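Local coordinates for protein restriction endonuclease S subunits (Thermoanaerobacter tengcongensis, PDB 3OKG) that probably binds DNA as the specificity subunit of a type I restriction-modification methyltransferase, which is built from M and S polypeptides, at residues 34-38 / 120-124; 240-246 / 277-282; 257-263 / 307-313. One frame throughout, in Å; residues are numbered along the deposited sequence.

Overall arrangement
Interaction 1 comes first along the chain, in the first of two DNA specificity domains, its centre about 77 Å from that of interaction 2 and about 69 Å from that of interaction 3, across the molecule's centre. Interactions 2 and 3 share the second domain, with centres about 7 Å apart and segments that alternate in sequence. Strands 257-260 and 307-309 are neighbours in a mixed sheet; 277-282 links two further strands of that sheet, and 240-246 leads away from strand 237-241 of the neighbouring antiparallel sheet. Probable backbone hydrogen bonds join G242 to L313 and C277 to L257. Long helices, 174-216 and 365-388, separate the domains, consistent with DNA being read at two distant places.

Interaction 1. Residues 34-38 / 120-124; sequences VCLPT and VIRAN. With SO4 (sulfate ion), chain H.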
ATOM      1  N   VAL A  34      10.134  31.954 -18.470  1.00 19.98           N
ATOM      2  CA  VAL A  34      10.274  31.045 -19.612  1.00 20.57           C
ATOM      3  C   VAL A  34       8.897  30.570 -20.124  1.00 18.29           C
ATOM      4  O   VAL A  34       8.795  29.558 -20.800  1.00 22.35           O
ATOM      5  CB  VAL A  34      11.230  29.866 -19.282  1.00 20.13           C
ATOM      6  CG1 VAL A  34      12.581  30.398 -18.866  1.00 20.83           C
ATOM      7  CG2 VAL A  34      10.642  28.983 -18.172  1.00 19.80           C
ATOM      8  N   CYS A  35       7.853  31.356 -19.857  1.00 17.39           N
ATOM      9  CA  CYS A  35       6.517  31.064 -20.371  1.00 19.02           C
ATOM     10  C   CYS A  35       6.067  32.109 -21.387  1.00 27.62           C
ATOM     11  O   CYS A  35       6.596  33.224 -21.422  1.00 24.30           O
ATOM     12  CB  CYS A  35       5.496  31.051 -19.224  1.00 22.27           C
ATOM     13  SG  CYS A  35       5.702  29.648 -18.094  1.00 23.51           S
ATOM     14  N   LEU A  36       5.073  31.742 -22.192  1.00 22.15           N
ATOM     15  CA  LEU A  36       4.470  32.643 -23.168  1.00 18.83           C
ATOM     16  C   LEU A  36       3.055  33.036 -22.754  1.00 23.33           C
ATOM     17  O   LEU A  36       2.419  32.347 -21.955  1.00 24.21           O
ATOM     18  CB  LEU A  36       4.413  31.956 -24.540  1.00 21.30           C
ATOM     19  CG  LEU A  36       5.730  31.447 -25.152  1.00 27.99           C
ATOM     20  CD1 LEU A  36       5.439  30.652 -26.433  1.00 30.31           C
ATOM     21  CD2 LEU A  36       6.673  32.606 -25.434  1.00 25.13           C
ATOM     22  N   PRO A  37       2.523  34.113 -23.350  1.00 24.96           N
ATOM     23  CA  PRO A  37       1.144  34.485 -23.039  1.00 23.47           C
ATOM     24  C   PRO A  37       0.171  33.413 -23.548  1.00 21.99           C
ATOM     25  O   PRO A  37       0.483  32.645 -24.466  1.00 21.82           O
ATOM     26  CB  PRO A  37       0.951  35.800 -23.803  1.00 29.60           C
ATOM     27  CG  PRO A  37       2.329  36.273 -24.136  1.00 32.49           C
ATOM     28  CD  PRO A  37       3.146  35.039 -24.309  1.00 30.18           C
ATOM     29  N   THR A  38      -0.995  33.364 -22.921  1.00 22.84           N
ATOM     30  CA  THR A  38      -2.011  32.370 -23.198  1.00 24.17           C
ATOM     31  C   THR A  38      -3.320  33.121 -23.417  1.00 35.91           C
ATOM     32  O   THR A  38      -3.429  34.302 -23.051  1.00 26.70           O
ATOM     33  CB  THR A  38      -2.123  31.357 -22.019  1.00 26.43           C
ATOM     34  OG1 THR A  38      -2.465  32.060 -20.810  1.00 28.95           O
ATOM     35  CG2 THR A  38      -0.769  30.631 -21.831  1.00 22.82           C
ATOM     36  N   VAL A 120      -2.029  27.869 -16.921  1.00 16.61           N
ATOM     37  CA  VAL A 120      -1.527  27.311 -18.201  1.00 16.43           C
ATOM     38  C   VAL A 120      -0.085  27.788 -18.417  1.00 16.73           C
ATOM     39  O   VAL A 120       0.172  28.967 -18.513  1.00 22.26           O
ATOM     40  CB  VAL A 120      -2.427  27.683 -19.417  1.00 16.06           C
ATOM     41  CG1 VAL A 120      -1.834  27.111 -20.706  1.00 18.20           C
ATOM     42  CG2 VAL A 120      -3.859  27.092 -19.255  1.00 18.38           C
ATOM     43  N   ILE A 121       0.841  26.843 -18.443  1.00 15.94           N
ATOM     44  CA  ILE A 121       2.260  27.116 -18.465  1.00 17.10           C
ATOM     45  C   ILE A 121       2.784  26.683 -19.830  1.00 18.43           C
ATOM     46  O   ILE A 121       2.994  25.489 -20.066  1.00 17.21           O
ATOM     47  CB  ILE A 121       2.947  26.291 -17.334  1.00 15.67           C
ATOM     48  CG1 ILE A 121       2.553  26.859 -15.957  1.00 21.59           C
ATOM     49  CG2 ILE A 121       4.449  26.229 -17.533  1.00 18.27           C
ATOM     50  CD1 ILE A 121       2.667  25.804 -14.804  1.00 22.18           C
ATOM     51  N   ARG A 122       2.978  27.664 -20.715  1.00 16.28           N
ATOM     52  CA  ARG A 122       3.354  27.446 -22.104  1.00 22.12           C
ATOM     53  C   ARG A 122       4.813  27.770 -22.327  1.00 17.97           C
ATOM     54  O   ARG A 122       5.203  28.944 -22.258  1.00 14.30           O
ATOM     55  CB  ARG A 122       2.482  28.327 -23.008  1.00 22.55           C
ATOM     56  CG  ARG A 122       2.731  28.145 -24.522  1.00 25.18           C
ATOM     57  CD  ARG A 122       1.552  28.711 -25.332  1.00 25.45           C
ATOM     58  NE  ARG A 122       0.307  28.037 -24.932  1.00 24.54           N
ATOM     59  CZ  ARG A 122      -0.913  28.530 -25.128  1.00 25.64           C
ATOM     60  NH1 ARG A 122      -1.072  29.702 -25.747  1.00 23.56           N
ATOM     61  NH2 ARG A 122      -1.971  27.850 -24.710  1.00 21.98           N
ATOM     62  N   ALA A 123       5.627  26.744 -22.594  1.00 17.93           N
ATOM     63  CA  ALA A 123       7.071  26.942 -22.625  1.00 21.31           C
ATOM     64  C   ALA A 123       7.461  27.866 -23.742  1.00 23.48           C
ATOM     65  O   ALA A 123       7.004  27.696 -24.869  1.00 21.59           O
ATOM     66  CB  ALA A 123       7.796  25.615 -22.815  1.00 20.14           C
ATOM     67  N   ASN A 124       8.313  28.830 -23.439  1.00 15.34           N
ATOM     68  CA  ASN A 124       9.017  29.564 -24.479  1.00 22.10           C
ATOM     69  C   ASN A 124      10.173  28.659 -24.886  1.00 25.87           C
ATOM     70  O   ASN A 124      11.142  28.496 -24.134  1.00 20.83           O
ATOM     71  CB  ASN A 124       9.545  30.901 -23.946  1.00 18.47           C
ATOM     72  CG  ASN A 124      10.311  31.699 -25.012  1.00 15.66           C
ATOM     73  OD1 ASN A 124      10.699  31.155 -26.035  1.00 24.17           O
ATOM     74  ND2 ASN A 124      10.531  32.989 -24.746  1.00 23.72           N
TER
HETATM   75  S   SO4 H 404      -3.128  31.110 -28.597  1.00 93.04           S
HETATM   76  O1  SO4 H 404      -3.546  32.023 -29.661  1.00 83.24           O
HETATM   77  O2  SO4 H 404      -2.217  30.114 -29.160  1.00 57.32           O
HETATM   78  O3  SO4 H 404      -2.445  31.868 -27.542  1.00 61.09           O
HETATM   79  O4  SO4 H 404      -4.298  30.431 -28.034  1.00 46.02           O
HETATM   80  O   HOH W   1       9.310  33.893 -22.082  1.00 26.35           O
HETATM   81  O   HOH W   2       2.269  30.429 -19.921  1.00 19.14           O
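N124 N donates to V34 O (2.8 Å) at 177°, and L36 N to R122 O (2.8 Å), one hydrogen bond on each side of C35. They form a single beta bridge between C35 and A123; C35 CA adds a CH···O contact to R122 O. One water joins L36 O, V120 O and R122 N; another links C35 O to N124 ND2, while N124 OD1 accepts from E126 N.

R122 leaves with its CG anti to the backbone N (chi1 -177°) and bends at chi3, which brings its guanidinium under T38. T38 CG2 sits over the centre of one face, 3.9 Å from R122 CZ, and also meets V120 CG1. At the edge, R122 NH1 makes a weak bond to SO4 O3 (3.1 Å), whereas NH2 forms a salt bridge with D89. L36 crosses the side chains of R122 and N124 at about a right angle, CD2 packing on N124 CB at 3.7 Å; C35 SG touches I121 CG2.

A leucine in place of R122 would probably leave D89 without its cationic mate. Backbone bonds thus fasten 34-38 to residues 122-124, after strand 118-121, while the arginine, salt-bridged to D89, only weakly meets a sulfate probably from the crystallisation liquor.

Interaction 2. Residues 240-246 / 277-282; sequences IMGQSPP and CSAPQK
Q243 and Q281 reach toward each other with their side chains crossed at about a right angle and their amide planes turned 71° apart. Q281 OE1 comes within 2.9 Å of Q243 NE2, but the angle is too poor for a hydrogen bond. A water serves Q281 OE1 instead, donating to it at 2.6 Å and also to S244 O, which ties the carboxamide indirectly to the opposite backbone. Q281 NE2 lies against P245 CA and near P246 CD. Another water accepts from K282 N and bonds Q243 O only weakly.

K282 CG is anti to the carbonyl carbon (chi1 -66°) and the chain folds again at chi2, which lays the methylenes along 240-243. CB and CD both meet I240 CG2 at 3.8 Å, CG approaches M241 O to 3.2 Å, and CE stands 3.1 Å from Q243 OE1. A lysine suits this place because its long aliphatic part can line the backbone before its ammonium is reached. Farther along, the contact turns apolar: P245 CG and CB meet C277 SG, CG at 3.5 Å, and that sulfur also accepts a hydrogen bond from A279 N. F259 and Y250 pack on P245 as well.

With no direct hydrogen bond between the segments, this surface contact is made of proline-sulfur packing, lysine methylenes and water bridges, while the buried M241 O has no polar partner in the model.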
ATOM      1  N   ILE A 240      -7.506 -29.244  25.945  1.00 32.62           N
ATOM      2  CA  ILE A 240      -8.158 -28.599  27.086  1.00 37.10           C
ATOM      3  C   ILE A 240      -9.267 -27.692  26.540  1.00 48.66           C
ATOM      4  O   ILE A 240      -8.969 -26.716  25.860  1.00 39.83           O
ATOM      5  CB  ILE A 240      -7.126 -27.702  27.810  1.00 47.13           C
ATOM      6  CG1 ILE A 240      -5.942 -28.535  28.319  1.00 44.59           C
ATOM      7  CG2 ILE A 240      -7.767 -26.899  28.934  1.00 48.60           C
ATOM      8  CD1 ILE A 240      -4.720 -28.534  27.386  1.00 55.71           C
ATOM      9  N   MET A 241     -10.536 -28.009  26.791  1.00 29.90           N
ATOM     10  CA  MET A 241     -11.616 -27.134  26.325  1.00 35.69           C
ATOM     11  C   MET A 241     -11.801 -25.996  27.338  1.00 40.25           C
ATOM     12  O   MET A 241     -11.931 -26.246  28.530  1.00 37.56           O
ATOM     13  CB  MET A 241     -12.935 -27.890  26.180  1.00 41.23           C
ATOM     14  CG  MET A 241     -12.938 -29.068  25.219  1.00 57.79           C
ATOM     15  SD  MET A 241     -12.568 -28.613  23.518  1.00 43.24           S
ATOM     16  CE  MET A 241     -10.798 -28.756  23.571  1.00 72.22           C
ATOM     17  N   GLY A 242     -11.814 -24.753  26.874  1.00 36.38           N
ATOM     18  CA  GLY A 242     -11.922 -23.632  27.798  1.00 32.92           C
ATOM     19  C   GLY A 242     -13.294 -23.550  28.461  1.00 41.71           C
ATOM     20  O   GLY A 242     -14.285 -24.078  27.935  1.00 41.30           O
ATOM     21  N   GLN A 243     -13.354 -22.885  29.613  1.00 46.28           N
ATOM     22  CA  GLN A 243     -14.618 -22.698  30.326  1.00 49.51           C
ATOM     23  C   GLN A 243     -14.751 -21.271  30.829  1.00 44.20           C
ATOM     24  O   GLN A 243     -13.762 -20.663  31.221  1.00 41.96           O
ATOM     25  CB  GLN A 243     -14.685 -23.587  31.561  1.00 47.18           C
ATOM     26  CG  GLN A 243     -14.716 -25.084  31.340  1.00 61.14           C
ATOM     27  CD  GLN A 243     -14.870 -25.801  32.663  1.00 64.67           C
ATOM     28  OE1 GLN A 243     -13.949 -26.463  33.142  1.00 66.72           O
ATOM     29  NE2 GLN A 243     -16.029 -25.626  33.291  1.00 69.79           N
ATOM     30  N   SER A 244     -15.981 -20.772  30.855  1.00 52.92           N
ATOM     31  CA  SER A 244     -16.273 -19.477  31.466  1.00 66.32           C
ATOM     32  C   SER A 244     -16.261 -19.591  32.986  1.00 51.20           C
ATOM     33  O   SER A 244     -17.065 -20.326  33.563  1.00 54.59           O
ATOM     34  CB  SER A 244     -17.632 -18.952  30.992  1.00 49.54           C
ATOM     35  OG  SER A 244     -18.659 -19.895  31.238  1.00 78.51           O
ATOM     36  N   PRO A 245     -15.335 -18.874  33.638  1.00 47.58           N
ATOM     37  CA  PRO A 245     -15.267 -18.846  35.102  1.00 47.32           C
ATOM     38  C   PRO A 245     -16.491 -18.101  35.625  1.00 57.36           C
ATOM     39  O   PRO A 245     -17.225 -17.507  34.827  1.00 53.47           O
ATOM     40  CB  PRO A 245     -14.011 -18.007  35.388  1.00 56.52           C
ATOM     41  CG  PRO A 245     -13.362 -17.744  34.048  1.00 60.20           C
ATOM     42  CD  PRO A 245     -14.424 -17.897  33.019  1.00 50.64           C
ATOM     43  N   PRO A 246     -16.715 -18.124  36.946  1.00 59.05           N
ATOM     44  CA  PRO A 246     -17.812 -17.306  37.467  1.00 65.12           C
ATOM     45  C   PRO A 246     -17.539 -15.843  37.145  1.00 57.82           C
ATOM     46  O   PRO A 246     -16.449 -15.341  37.442  1.00 48.68           O
ATOM     47  CB  PRO A 246     -17.737 -17.533  38.980  1.00 62.55           C
ATOM     48  CG  PRO A 246     -16.961 -18.802  39.152  1.00 67.77           C
ATOM     49  CD  PRO A 246     -15.996 -18.846  38.010  1.00 73.50           C
ATOM     50  N   CYS A 277      -8.359 -13.180  35.354  1.00 53.66           N
ATOM     51  CA  CYS A 277      -9.340 -13.990  36.082  1.00 47.57           C
ATOM     52  C   CYS A 277      -8.701 -14.544  37.341  1.00 52.16           C
ATOM     53  O   CYS A 277      -7.737 -15.304  37.273  1.00 49.32           O
ATOM     54  CB  CYS A 277      -9.885 -15.131  35.221  1.00 55.23           C
ATOM     55  SG  CYS A 277     -10.869 -16.370  36.154  1.00 43.74           S
ATOM     56  N   SER A 278      -9.234 -14.150  38.496  1.00 51.53           N
ATOM     57  CA  SER A 278      -8.661 -14.539  39.779  1.00 45.20           C
ATOM     58  C   SER A 278      -8.920 -16.023  40.101  1.00 53.65           C
ATOM     59  O   SER A 278      -8.454 -16.539  41.120  1.00 41.89           O
ATOM     60  CB  SER A 278      -9.252 -13.663  40.891  1.00 40.99           C
ATOM     61  OG  SER A 278     -10.662 -13.821  40.913  1.00 46.56           O
ATOM     62  N   ALA A 279      -9.666 -16.705  39.233  1.00 41.32           N
ATOM     63  CA  ALA A 279     -10.015 -18.107  39.470  1.00 63.19           C
ATOM     64  C   ALA A 279      -9.749 -18.984  38.250  1.00 44.51           C
ATOM     65  O   ALA A 279     -10.674 -19.595  37.722  1.00 38.61           O
ATOM     66  CB  ALA A 279     -11.483 -18.232  39.895  1.00 43.60           C
ATOM     67  N   PRO A 280      -8.482 -19.055  37.815  1.00 43.66           N
ATOM     68  CA  PRO A 280      -8.068 -19.751  36.588  1.00 43.39           C
ATOM     69  C   PRO A 280      -8.563 -21.193  36.531  1.00 40.71           C
ATOM     70  O   PRO A 280      -8.095 -22.027  37.302  1.00 49.38           O
ATOM     71  CB  PRO A 280      -6.540 -19.757  36.690  1.00 53.22           C
ATOM     72  CG  PRO A 280      -6.201 -18.669  37.632  1.00 58.56           C
ATOM     73  CD  PRO A 280      -7.331 -18.566  38.592  1.00 45.13           C
ATOM     74  N   GLN A 281      -9.470 -21.480  35.608  1.00 46.39           N
ATOM     75  CA  GLN A 281     -10.077 -22.800  35.492  1.00 45.83           C
ATOM     76  C   GLN A 281      -9.369 -23.730  34.496  1.00 42.02           C
ATOM     77  O   GLN A 281      -8.953 -24.837  34.838  1.00 39.27           O
ATOM     78  CB  GLN A 281     -11.516 -22.635  34.997  1.00 41.23           C
ATOM     79  CG  GLN A 281     -12.531 -23.607  35.555  1.00 67.15           C
ATOM     80  CD  GLN A 281     -13.944 -23.039  35.498  1.00 68.99           C
ATOM     81  OE1 GLN A 281     -14.773 -23.478  34.701  1.00 78.92           O
ATOM     82  NE2 GLN A 281     -14.214 -22.043  36.336  1.00 70.36           N
ATOM     83  N   LYS A 282      -9.242 -23.266  33.261  1.00 39.25           N
ATOM     84  CA  LYS A 282      -8.599 -24.040  32.203  1.00 35.62           C
ATOM     85  C   LYS A 282      -7.350 -23.251  31.807  1.00 44.06           C
ATOM     86  O   LYS A 282      -7.454 -22.132  31.317  1.00 41.24           O
ATOM     87  CB  LYS A 282      -9.523 -24.232  31.002  1.00 40.22           C
ATOM     88  CG  LYS A 282     -10.752 -25.096  31.280  1.00 51.75           C
ATOM     89  CD  LYS A 282     -10.360 -26.504  31.727  1.00 48.07           C
ATOM     90  CE  LYS A 282     -11.505 -27.496  31.520  1.00 65.35           C
ATOM     91  NZ  LYS A 282     -11.227 -28.818  32.155  1.00 78.12           N
TER
HETATM   92  O   HOH W   3     -10.566 -21.080  32.455  1.00 42.28           O
HETATM   93  O   HOH W   4     -17.161 -23.117  33.662  1.00 66.48           O

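Interaction 3. Residues 257-263 / 307-313; sequences LPFFQGK and CCIGRGL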
ATOM      1  N   LEU A 257      -4.586 -14.795  36.345  1.00 55.47           N
ATOM      2  CA  LEU A 257      -3.962 -14.953  35.033  1.00 47.14           C
ATOM      3  C   LEU A 257      -4.775 -14.239  33.970  1.00 50.05           C
ATOM      4  O   LEU A 257      -6.000 -14.129  34.099  1.00 42.60           O
ATOM      5  CB  LEU A 257      -3.864 -16.444  34.662  1.00 51.09           C
ATOM      6  CG  LEU A 257      -2.883 -17.322  35.434  1.00 61.51           C
ATOM      7  CD1 LEU A 257      -3.006 -18.764  34.971  1.00 47.97           C
ATOM      8  CD2 LEU A 257      -1.453 -16.812  35.272  1.00 44.30           C
ATOM      9  N   PRO A 258      -4.107 -13.769  32.899  1.00 40.43           N
ATOM     10  CA  PRO A 258      -4.878 -13.154  31.810  1.00 37.05           C
ATOM     11  C   PRO A 258      -5.930 -14.128  31.324  1.00 40.90           C
ATOM     12  O   PRO A 258      -5.708 -15.342  31.361  1.00 46.93           O
ATOM     13  CB  PRO A 258      -3.823 -12.892  30.727  1.00 40.10           C
ATOM     14  CG  PRO A 258      -2.522 -12.805  31.487  1.00 42.88           C
ATOM     15  CD  PRO A 258      -2.655 -13.757  32.646  1.00 32.38           C
ATOM     16  N   PHE A 259      -7.067 -13.614  30.876  1.00 38.75           N
ATOM     17  CA  PHE A 259      -8.163 -14.480  30.473  1.00 41.01           C
ATOM     18  C   PHE A 259      -8.564 -14.152  29.054  1.00 55.63           C
ATOM     19  O   PHE A 259      -8.772 -12.982  28.710  1.00 47.99           O
ATOM     20  CB  PHE A 259      -9.371 -14.330  31.414  1.00 36.12           C
ATOM     21  CG  PHE A 259     -10.623 -15.006  30.909  1.00 37.84           C
ATOM     22  CD1 PHE A 259     -10.848 -16.350  31.152  1.00 37.54           C
ATOM     23  CD2 PHE A 259     -11.574 -14.292  30.197  1.00 39.64           C
ATOM     24  CE1 PHE A 259     -12.005 -16.970  30.686  1.00 37.81           C
ATOM     25  CE2 PHE A 259     -12.726 -14.894  29.723  1.00 39.50           C
ATOM     26  CZ  PHE A 259     -12.945 -16.244  29.971  1.00 48.86           C
ATOM     27  N   PHE A 260      -8.664 -15.186  28.226  1.00 35.91           N
ATOM     28  CA  PHE A 260      -9.072 -14.989  26.845  1.00 37.62           C
ATOM     29  C   PHE A 260     -10.329 -15.790  26.540  1.00 49.64           C
ATOM     30  O   PHE A 260     -10.333 -17.030  26.586  1.00 41.27           O
ATOM     31  CB  PHE A 260      -7.924 -15.349  25.883  1.00 43.15           C
ATOM     32  CG  PHE A 260      -6.608 -14.710  26.245  1.00 43.53           C
ATOM     33  CD1 PHE A 260      -6.440 -13.334  26.153  1.00 46.01           C
ATOM     34  CD2 PHE A 260      -5.538 -15.481  26.678  1.00 32.81           C
ATOM     35  CE1 PHE A 260      -5.235 -12.748  26.486  1.00 32.19           C
ATOM     36  CE2 PHE A 260      -4.318 -14.900  27.014  1.00 40.10           C
ATOM     37  CZ  PHE A 260      -4.168 -13.528  26.918  1.00 50.63           C
ATOM     38  N   GLN A 261     -11.394 -15.062  26.238  1.00 46.15           N
ATOM     39  CA  GLN A 261     -12.707 -15.649  26.064  1.00 52.42           C
ATOM     40  C   GLN A 261     -12.777 -16.445  24.782  1.00 45.21           C
ATOM     41  O   GLN A 261     -13.308 -17.557  24.758  1.00 50.15           O
ATOM     42  CB  GLN A 261     -13.782 -14.556  26.039  1.00 34.76           C
ATOM     43  CG  GLN A 261     -15.099 -15.004  25.435  1.00 51.09           C
ATOM     44  CD  GLN A 261     -15.797 -16.034  26.297  1.00 61.00           C
ATOM     45  OE1 GLN A 261     -15.552 -16.115  27.501  1.00 66.96           O
ATOM     46  NE2 GLN A 261     -16.667 -16.833  25.685  1.00 72.63           N
ATOM     47  N   GLY A 262     -12.248 -15.870  23.710  1.00 40.20           N
ATOM     48  CA  GLY A 262     -12.455 -16.432  22.394  1.00 43.84           C
ATOM     49  C   GLY A 262     -11.580 -15.835  21.312  1.00 32.65           C
ATOM     50  O   GLY A 262     -10.565 -15.190  21.602  1.00 35.87           O
ATOM     51  N   LYS A 263     -11.968 -16.087  20.066  1.00 40.42           N
ATOM     52  CA  LYS A 263     -11.185 -15.654  18.910  1.00 48.67           C
ATOM     53  C   LYS A 263     -10.911 -14.145  18.951  1.00 56.82           C
ATOM     54  O   LYS A 263      -9.803 -13.688  18.625  1.00 49.04           O
ATOM     55  CB  LYS A 263     -11.893 -16.050  17.613  1.00 56.36           C
ATOM     56  CG  LYS A 263     -11.290 -15.426  16.363  1.00 69.16           C
ATOM     57  CD  LYS A 263     -11.774 -16.126  15.104  1.00 69.06           C
ATOM     58  CE  LYS A 263     -11.497 -15.285  13.858  1.00 83.39           C
ATOM     59  NZ  LYS A 263     -10.066 -14.881  13.746  1.00 79.68           N
ATOM     60  N   CYS A 307      -1.933 -18.440  31.053  1.00 32.06           N
ATOM     61  CA  CYS A 307      -3.182 -17.710  30.910  1.00 40.03           C
ATOM     62  C   CYS A 307      -4.316 -18.692  31.115  1.00 48.49           C
ATOM     63  O   CYS A 307      -4.063 -19.862  31.403  1.00 42.55           O
ATOM     64  CB  CYS A 307      -3.278 -17.048  29.536  1.00 38.23           C
ATOM     65  SG  CYS A 307      -3.220 -18.200  28.084  1.00 37.31           S
ATOM     66  N   CYS A 308      -5.557 -18.229  30.973  1.00 37.63           N
ATOM     67  CA  CYS A 308      -6.712 -19.125  31.018  1.00 37.79           C
ATOM     68  C   CYS A 308      -7.731 -18.752  29.952  1.00 48.08           C
ATOM     69  O   CYS A 308      -7.826 -17.594  29.545  1.00 41.32           O
ATOM     70  CB  CYS A 308      -7.346 -19.159  32.411  1.00 39.89           C
ATOM     71  SG  CYS A 308      -7.790 -17.536  33.068  1.00 47.15           S
ATOM     72  N   ILE A 309      -8.485 -19.753  29.509  1.00 31.26           N
ATOM     73  CA  ILE A 309      -9.324 -19.646  28.331  1.00 37.48           C
ATOM     74  C   ILE A 309     -10.781 -19.985  28.614  1.00 42.15           C
ATOM     75  O   ILE A 309     -11.078 -20.856  29.436  1.00 38.44           O
ATOM     76  CB  ILE A 309      -8.790 -20.591  27.233  1.00 37.93           C
ATOM     77  CG1 ILE A 309      -8.707 -22.038  27.760  1.00 31.61           C
ATOM     78  CG2 ILE A 309      -7.399 -20.118  26.779  1.00 35.68           C
ATOM     79  CD1 ILE A 309      -8.498 -23.096  26.672  1.00 40.71           C
ATOM     80  N   GLY A 310     -11.682 -19.310  27.907  1.00 39.38           N
ATOM     81  CA  GLY A 310     -13.105 -19.509  28.090  1.00 34.59           C
ATOM     82  C   GLY A 310     -13.786 -20.332  27.017  1.00 44.86           C
ATOM     83  O   GLY A 310     -13.138 -20.940  26.162  1.00 45.67           O
ATOM     84  N   ARG A 311     -15.115 -20.348  27.089  1.00 42.95           N
ATOM     85  CA  ARG A 311     -15.996 -21.059  26.156  1.00 50.60           C
ATOM     86  C   ARG A 311     -15.497 -21.158  24.724  1.00 45.18           C
ATOM     87  O   ARG A 311     -15.778 -22.135  24.032  1.00 44.79           O
ATOM     88  CB  ARG A 311     -17.327 -20.308  26.048  1.00 53.75           C
ATOM     89  CG  ARG A 311     -18.513 -20.846  26.808  1.00 74.35           C
ATOM     90  CD  ARG A 311     -19.750 -20.380  26.052  1.00 73.73           C
ATOM     91  NE  ARG A 311     -20.920 -20.114  26.879  1.00 98.51           N
ATOM     92  CZ  ARG A 311     -22.015 -19.502  26.431  1.00103.06           C
ATOM     93  NH1 ARG A 311     -22.079 -19.096  25.166  1.00 90.25           N
ATOM     94  NH2 ARG A 311     -23.045 -19.292  27.241  1.00 94.38           N
ATOM     95  N   GLY A 312     -14.833 -20.106  24.254  1.00 45.88           N
ATOM     96  CA  GLY A 312     -14.574 -19.949  22.835  1.00 53.02           C
ATOM     97  C   GLY A 312     -13.310 -20.623  22.339  1.00 36.61           C
ATOM     98  O   GLY A 312     -13.127 -20.796  21.124  1.00 38.98           O
ATOM     99  N   LEU A 313     -12.445 -20.995  23.278  1.00 36.82           N
ATOM    100  CA  LEU A 313     -11.128 -21.533  22.952  1.00 36.34           C
ATOM    101  C   LEU A 313     -10.934 -22.974  23.418  1.00 46.68           C
ATOM    102  O   LEU A 313     -11.572 -23.420  24.371  1.00 35.53           O
ATOM    103  CB  LEU A 313     -10.049 -20.680  23.610  1.00 34.09           C
ATOM    104  CG  LEU A 313      -9.980 -19.226  23.133  1.00 35.94           C
ATOM    105  CD1 LEU A 313      -8.836 -18.516  23.798  1.00 33.71           C
ATOM    106  CD2 LEU A 313      -9.838 -19.196  21.614  1.00 34.86           C
TER
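F259 and F260 leave the strand on opposite faces of the sheet, and their first torsions send each ring to a cysteine across the pair. F259 has CG anti to the backbone N (chi1 169°), carrying its ring beside C308; F260 has CG anti to the carbonyl carbon (chi1 -49°), carrying its ring to C307. Both cysteines hold SG between backbone N and carbonyl carbon, each sulfur in plane at a ring edge: C308 SG is 5.2 Å from the F259 centroid, C307 SG 4.9 Å from that of F260. C307 CB also touches F260 CE2 at 3.5 Å.

The parallel strands are joined by hydrogen bonds from C308 N to P258 O, F260 N to C308 O (2.9 Å, 165°) and G310 N to F260 O. Beyond the strand ends, G312 N bonds Q261 O at 3.0 Å as a type I turn runs from G310 to L313. Glycine suits G310, where a CB would clash with F259 and Q261, and G312, where it would clash with Q261 and G262. L313 closes that end, CD1 lying 3.9 Å from F260 CB.

Small thiols beside large rings, and glycines where backbones converge, thus give this sheet a tightly packed, largely apolar centre with four backbone hydrogen bonds between the segments.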